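Tripeptidase (Staphylococcus aureus subsp. aureus, PDB 3RZA) is probably a zinc-dependent peptidase of the M20 family that hydrolyses tripeptides, with metal ions bound in its active-site cleft. Local coordinates at residues 164-169 with 345-350; 182-187 with 341-346. All coordinates share one frame; numbering follows the deposited sequence.

Contact 1: residues 164-169 with 345-350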
ATOM      1  N   SER A 164      15.012   1.176 -18.487  1.00 23.22           N
ATOM      2  CA  SER A 164      14.733   0.049 -17.587  1.00 24.75           C
ATOM      3  C   SER A 164      15.907  -0.265 -16.614  1.00 26.42           C
ATOM      4  O   SER A 164      15.919  -1.341 -16.012  1.00 28.84           O
ATOM      5  CB  SER A 164      14.407  -1.209 -18.405  1.00 24.26           C
ATOM      6  OG  SER A 164      13.411  -0.965 -19.351  1.00 26.81           O
ATOM      7  N   GLY A 165      16.856   0.668 -16.447  1.00 22.71           N
ATOM      8  CA  GLY A 165      18.011   0.475 -15.565  1.00 20.71           C
ATOM      9  C   GLY A 165      19.285   0.106 -16.306  1.00 20.41           C
ATOM     10  O   GLY A 165      20.013  -0.797 -15.875  1.00 22.11           O
ATOM     11  N   LEU A 166      19.558   0.813 -17.416  1.00 19.15           N
ATOM     12  CA  LEU A 166      20.808   0.658 -18.191  1.00 18.37           C
ATOM     13  C   LEU A 166      21.029  -0.787 -18.694  1.00 19.79           C
ATOM     14  O   LEU A 166      22.170  -1.228 -18.845  1.00 18.51           O
ATOM     15  CB  LEU A 166      22.010   1.130 -17.362  1.00 17.71           C
ATOM     16  CG  LEU A 166      21.857   2.422 -16.551  1.00 15.44           C
ATOM     17  CD1 LEU A 166      23.143   2.697 -15.790  1.00 15.49           C
ATOM     18  CD2 LEU A 166      21.484   3.606 -17.442  1.00 11.47           C
ATOM     19  N   ILE A 167      19.923  -1.494 -18.970  1.00 19.88           N
ATOM     20  CA  ILE A 167      19.941  -2.933 -19.173  1.00 22.68           C
ATOM     21  C   ILE A 167      20.619  -3.317 -20.500  1.00 21.60           C
ATOM     22  O   ILE A 167      21.357  -4.305 -20.547  1.00 22.90           O
ATOM     23  CB  ILE A 167      18.494  -3.555 -19.128  1.00 23.78           C
ATOM     24  CG1 ILE A 167      17.818  -3.321 -17.775  1.00 29.95           C
ATOM     25  CG2 ILE A 167      18.537  -5.037 -19.399  1.00 28.42           C
ATOM     26  CD1 ILE A 167      18.528  -4.003 -16.561  1.00 33.80           C
ATOM     27  N   GLY A 168      20.383  -2.536 -21.560  1.00 20.59           N
ATOM     28  CA  GLY A 168      21.087  -2.748 -22.835  1.00 21.54           C
ATOM     29  C   GLY A 168      22.586  -2.526 -22.724  1.00 20.38           C
ATOM     30  O   GLY A 168      23.367  -3.369 -23.188  1.00 19.39           O
ATOM     31  N   ALA A 169      22.989  -1.421 -22.086  1.00 18.69           N
ATOM     32  CA  ALA A 169      24.420  -1.206 -21.750  1.00 18.44           C
ATOM     33  C   ALA A 169      25.046  -2.394 -20.959  1.00 17.60           C
ATOM     34  O   ALA A 169      26.200  -2.781 -21.220  1.00 16.97           O
ATOM     35  CB  ALA A 169      24.606   0.108 -20.974  1.00 14.71           C
ATOM     36  N   GLY A 345      26.834   5.694 -19.870  1.00 18.20           N
ATOM     37  CA  GLY A 345      28.194   6.045 -19.501  1.00 20.73           C
ATOM     38  C   GLY A 345      28.698   5.474 -18.197  1.00 19.62           C
ATOM     39  O   GLY A 345      29.881   5.211 -18.084  1.00 20.86           O
ATOM     40  N   SER A 346      27.797   5.278 -17.225  1.00 18.44           N
ATOM     41  CA  SER A 346      28.130   4.619 -15.950  1.00 18.01           C
ATOM     42  C   SER A 346      28.563   3.171 -16.161  1.00 20.07           C
ATOM     43  O   SER A 346      29.436   2.687 -15.448  1.00 19.95           O
ATOM     44  CB  SER A 346      26.940   4.637 -14.974  1.00 19.42           C
ATOM     45  OG  SER A 346      26.414   5.946 -14.743  1.00 15.64           O
ATOM     46  N   ILE A 347      27.942   2.488 -17.133  1.00 19.06           N
ATOM     47  CA  ILE A 347      28.303   1.119 -17.462  1.00 20.83           C
ATOM     48  C   ILE A 347      29.544   1.064 -18.338  1.00 23.23           C
ATOM     49  O   ILE A 347      30.429   0.227 -18.100  1.00 26.13           O
ATOM     50  CB  ILE A 347      27.148   0.366 -18.146  1.00 21.98           C
ATOM     51  CG1 ILE A 347      25.892   0.355 -17.259  1.00 23.92           C
ATOM     52  CG2 ILE A 347      27.566  -1.075 -18.475  1.00 22.73           C
ATOM     53  CD1 ILE A 347      26.119  -0.138 -15.778  1.00 23.67           C
ATOM     54  N   ILE A 348      29.628   1.952 -19.324  1.00 19.50           N
ATOM     55  CA  ILE A 348      30.705   1.900 -20.319  1.00 22.01           C
ATOM     56  C   ILE A 348      32.060   2.196 -19.671  1.00 21.35           C
ATOM     57  O   ILE A 348      33.047   1.544 -20.003  1.00 18.39           O
ATOM     58  CB  ILE A 348      30.464   2.891 -21.518  1.00 22.15           C
ATOM     59  CG1 ILE A 348      29.159   2.545 -22.276  1.00 28.07           C
ATOM     60  CG2 ILE A 348      31.713   2.941 -22.473  1.00 16.73           C
ATOM     61  CD1 ILE A 348      29.331   1.758 -23.509  1.00 34.10           C
ATOM     62  N   ASN A 349      32.086   3.149 -18.728  1.00 20.09           N
ATOM     63  CA  ASN A 349      33.268   3.364 -17.865  1.00 19.87           C
ATOM     64  C   ASN A 349      33.823   2.090 -17.213  1.00 20.26           C
ATOM     65  O   ASN A 349      35.036   1.950 -17.126  1.00 22.19           O
ATOM     66  CB  ASN A 349      33.012   4.446 -16.770  1.00 19.49           C
ATOM     67  CG  ASN A 349      33.284   5.882 -17.268  1.00 20.67           C
ATOM     68  OD1 ASN A 349      34.397   6.204 -17.659  1.00 21.25           O
ATOM     69  ND2 ASN A 349      32.253   6.739 -17.243  1.00 17.36           N
ATOM     70  N   THR A 350      32.952   1.148 -16.812  1.00 21.82           N
ATOM     71  CA  THR A 350      33.413  -0.157 -16.239  1.00 22.65           C
ATOM     72  C   THR A 350      34.154  -1.079 -17.235  1.00 23.27           C
ATOM     73  O   THR A 350      34.853  -1.994 -16.815  1.00 25.26           O
ATOM     74  CB  THR A 350      32.270  -0.995 -15.565  1.00 23.36           C
ATOM     75  OG1 THR A 350      31.497  -1.684 -16.561  1.00 24.83           O
ATOM     76  CG2 THR A 350      31.364  -0.115 -14.681  1.00 24.25           C
TER
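Ala-169 in helix 167-171 and Ile-347 in helix 344-348 bring their CA atoms to 6.2 Å, the closest CA pair across the two segments, and both side chains leave the main chain toward the opposing segment. At that point the contact is branch carbon against methyl: Ala-169 CB lies 3.8 Å from Ile-347 CB. The two branches of the isoleucine then divide the work. Its CG2, anti to the backbone N, reaches the main chain of the alanine, 3.5 Å from Ala-169 O. CG1, set beside the backbone N by chi1 -58°, comes within 3.9 Å of Leu-166 CD1. Leu-166, crossing this branch at a slant, also brings its CB to 4.0 Å from Ile-347 CG1, so the ethyl branch meets the leucine at both its root and one methyl. The CD1 methyl of Leu-166 extends further to Ser-346 CB, at 4.3 Å. All four touching residues are buried, and the contact is apolar in its side-chain pairs. Leu-166 holds the N-cap position of helix 167-171, and its side chain also packs against Tyr-308 of strand 299-312. At the far end of the second segment, Thr-350 OG1 donates to Ile-347 O over 2.7 Å, tying the residues that follow the isoleucine back to its carbonyl. This is hydrophobic helix-to-helix packing in the core of an M20-type metallopeptidase, joining the start of helix 167-171 to helix 344-348, with the side chain of Leu-166 about 8 Å from the bound zinc.

Contact 2: residues 182-187 with 341-346. With ZN (zinc ion), chain C.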
ATOM      1  N   GLY A 182      35.108   8.441 -24.812  1.00 18.68           N
ATOM      2  CA  GLY A 182      33.916   8.937 -25.454  1.00 18.51           C
ATOM      3  C   GLY A 182      32.861   9.573 -24.615  1.00 17.42           C
ATOM      4  O   GLY A 182      33.113   9.985 -23.501  1.00 18.97           O
ATOM      5  N   TYR A 183      31.687   9.737 -25.221  1.00 16.79           N
ATOM      6  CA  TYR A 183      30.672  10.642 -24.731  1.00 17.71           C
ATOM      7  C   TYR A 183      29.307  10.015 -24.801  1.00 18.26           C
ATOM      8  O   TYR A 183      28.891   9.577 -25.879  1.00 22.39           O
ATOM      9  CB  TYR A 183      30.675  11.917 -25.557  1.00 16.01           C
ATOM     10  CG  TYR A 183      32.004  12.605 -25.503  1.00 17.63           C
ATOM     11  CD1 TYR A 183      32.367  13.366 -24.387  1.00 13.28           C
ATOM     12  CD2 TYR A 183      32.956  12.412 -26.524  1.00 12.93           C
ATOM     13  CE1 TYR A 183      33.622  13.977 -24.315  1.00 17.97           C
ATOM     14  CE2 TYR A 183      34.211  13.011 -26.455  1.00 15.81           C
ATOM     15  CZ  TYR A 183      34.540  13.798 -25.353  1.00 14.06           C
ATOM     16  OH  TYR A 183      35.804  14.371 -25.276  1.00 17.49           O
ATOM     17  N   ALA A 184      28.606   9.975 -23.668  1.00 16.06           N
ATOM     18  CA  ALA A 184      27.165   9.690 -23.652  1.00 14.99           C
ATOM     19  C   ALA A 184      26.416  11.002 -23.851  1.00 16.85           C
ATOM     20  O   ALA A 184      26.566  11.913 -23.056  1.00 17.55           O
ATOM     21  CB  ALA A 184      26.777   9.017 -22.362  1.00 13.07           C
ATOM     22  N   ILE A 185      25.639  11.099 -24.935  1.00 17.27           N
ATOM     23  CA  ILE A 185      24.915  12.318 -25.285  1.00 17.56           C
ATOM     24  C   ILE A 185      23.552  12.230 -24.594  1.00 18.82           C
ATOM     25  O   ILE A 185      22.520  11.987 -25.240  1.00 21.30           O
ATOM     26  CB  ILE A 185      24.773  12.495 -26.857  1.00 17.58           C
ATOM     27  CG1 ILE A 185      26.146  12.328 -27.574  1.00 20.51           C
ATOM     28  CG2 ILE A 185      24.160  13.868 -27.197  1.00 11.34           C
ATOM     29  CD1 ILE A 185      26.038  12.255 -29.100  1.00 17.47           C
ATOM     30  N   ASP A 186      23.551  12.388 -23.267  1.00 17.03           N
ATOM     31  CA  ASP A 186      22.397  12.017 -22.440  1.00 18.82           C
ATOM     32  C   ASP A 186      22.440  12.562 -20.968  1.00 18.04           C
ATOM     33  O   ASP A 186      22.074  11.855 -20.045  1.00 18.26           O
ATOM     34  CB  ASP A 186      22.268  10.460 -22.425  1.00 19.19           C
ATOM     35  CG  ASP A 186      20.948   9.962 -21.828  1.00 18.94           C
ATOM     36  OD1 ASP A 186      19.913  10.628 -22.014  1.00 18.07           O
ATOM     37  OD2 ASP A 186      20.940   8.885 -21.186  1.00 17.87           O
ATOM     38  N   ALA A 187      22.849  13.819 -20.782  1.00 17.63           N
ATOM     39  CA  ALA A 187      22.835  14.480 -19.449  1.00 19.21           C
ATOM     40  C   ALA A 187      21.717  15.530 -19.370  1.00 19.59           C
ATOM     41  O   ALA A 187      21.486  16.264 -20.339  1.00 17.25           O
ATOM     42  CB  ALA A 187      24.178  15.117 -19.175  1.00 17.45           C
ATOM     43  N   GLY A 341      22.497  11.019 -10.988  1.00 20.61           N
ATOM     44  CA  GLY A 341      22.061   9.698 -11.422  1.00 21.33           C
ATOM     45  C   GLY A 341      22.959   9.063 -12.467  1.00 21.99           C
ATOM     46  O   GLY A 341      24.036   9.575 -12.790  1.00 23.41           O
ATOM     47  N   GLY A 342      22.476   7.962 -13.016  1.00 20.07           N
ATOM     48  CA  GLY A 342      23.242   7.131 -13.929  1.00 23.01           C
ATOM     49  C   GLY A 342      22.876   7.342 -15.393  1.00 21.08           C
ATOM     50  O   GLY A 342      21.955   8.067 -15.721  1.00 21.25           O
ATOM     51  N   SER A 343      23.638   6.700 -16.259  1.00 20.04           N
ATOM     52  CA  SER A 343      23.407   6.706 -17.704  1.00 17.64           C
ATOM     53  C   SER A 343      24.186   5.530 -18.238  1.00 18.71           C
ATOM     54  O   SER A 343      24.911   4.862 -17.465  1.00 17.41           O
ATOM     55  CB  SER A 343      23.913   8.013 -18.329  1.00 19.64           C
ATOM     56  OG  SER A 343      25.312   7.985 -18.525  1.00 17.20           O
ATOM     57  N   ASP A 344      24.110   5.291 -19.545  1.00 18.60           N
ATOM     58  CA  ASP A 344      24.919   4.234 -20.163  1.00 20.50           C
ATOM     59  C   ASP A 344      26.418   4.436 -19.995  1.00 19.89           C
ATOM     60  O   ASP A 344      27.169   3.456 -19.967  1.00 19.17           O
ATOM     61  CB  ASP A 344      24.575   4.055 -21.654  1.00 22.37           C
ATOM     62  CG  ASP A 344      23.197   3.411 -21.867  1.00 25.93           C
ATOM     63  OD1 ASP A 344      22.742   2.598 -21.028  1.00 24.32           O
ATOM     64  OD2 ASP A 344      22.569   3.730 -22.872  1.00 25.84           O
ATOM     65  N   GLY A 345      26.834   5.694 -19.870  1.00 18.20           N
ATOM     66  CA  GLY A 345      28.194   6.045 -19.501  1.00 20.73           C
ATOM     67  C   GLY A 345      28.698   5.474 -18.197  1.00 19.62           C
ATOM     68  O   GLY A 345      29.881   5.211 -18.084  1.00 20.86           O
ATOM     69  N   SER A 346      27.797   5.278 -17.225  1.00 18.44           N
ATOM     70  CA  SER A 346      28.130   4.619 -15.950  1.00 18.01           C
ATOM     71  C   SER A 346      28.563   3.171 -16.161  1.00 20.07           C
ATOM     72  O   SER A 346      29.436   2.687 -15.448  1.00 19.95           O
ATOM     73  CB  SER A 346      26.940   4.637 -14.974  1.00 19.42           C
ATOM     74  OG  SER A 346      26.414   5.946 -14.743  1.00 15.64           O
TER
HETATM   75 ZN    ZN C 401      18.262   9.395 -21.430  1.00 26.60          ZN
HETATM   76  O   HOH W   1      22.928   7.004 -21.521  1.00 26.03           O
HETATM   77  O   HOH W   2      17.926   9.232 -19.377  1.00 33.92           O
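Asp-186 OD1 is gripped by the zinc ion at 2.1 Å and also by a hydrogen bond from Tyr-362 OH, with His-98 and Asp-129 completing the protein ligands of the metal. A water at 2.1 Å from the zinc ion is a further ligand. The second oxygen, Asp-186 OD2, lies at a longer 2.7 Å from the zinc ion, so the carboxylate leans on the metal unequally. CG is anti to the backbone N (chi1 -169°), which sets OD1 on the zinc ion and leaves OD2 beside Ser-343. Another water links the two segments: it donates to Asp-186 OD2 at 2.8 Å and accepts from Asp-344 N at 2.9 Å, placing the first turn of helix 344-348 in the second shell of the metal. Direct touching is looser. Ser-343 CB comes to 4.2 Å from Asp-186 OD2, and the methyl of Ala-184 faces both the serine hydroxyl and the backbone N of Gly-345. Ser-343 is the N-cap of the helix; its OG accepts a weak capping bond from Gly-345 N, bent to 128° at the hydrogen. Ala-184 and Gly-345, which has no side chain, bring their CA atoms to 5.6 Å. Between Ala-184 and Asp-186 the chain turns through an inverse gamma turn centred on Ile-185. A metal ligand just past the end of a central parallel strand, beside a capped helix N-terminus, with Asp-129 shared by zinc and a calcium ion, is consistent with the two-metal centre of M20 peptidases.

Both contacts are buried near the centre of the chain, their centres 8 Å apart, and both use helix 344-348, sharing Gly-345 and Ser-346. They use different parts of it. Contact 1 takes the flank carrying Ile-347 and packs it with aliphatic side chains and the carbonyl of Ala-169, whereas contact 2 takes the N-terminus, where a capping serine, a backbone N-H and a water face a zinc ligand. The two also touch: Leu-166 CD1 of contact 1 lies 3.3 Å from Ser-343 O of contact 2. Helix 167-171 and strand 181-184 are consecutive in the chain; the strand meets helix 344-348 through the methyl of Ala-184, and the polar, metal-facing part comes from Asp-186 just beyond.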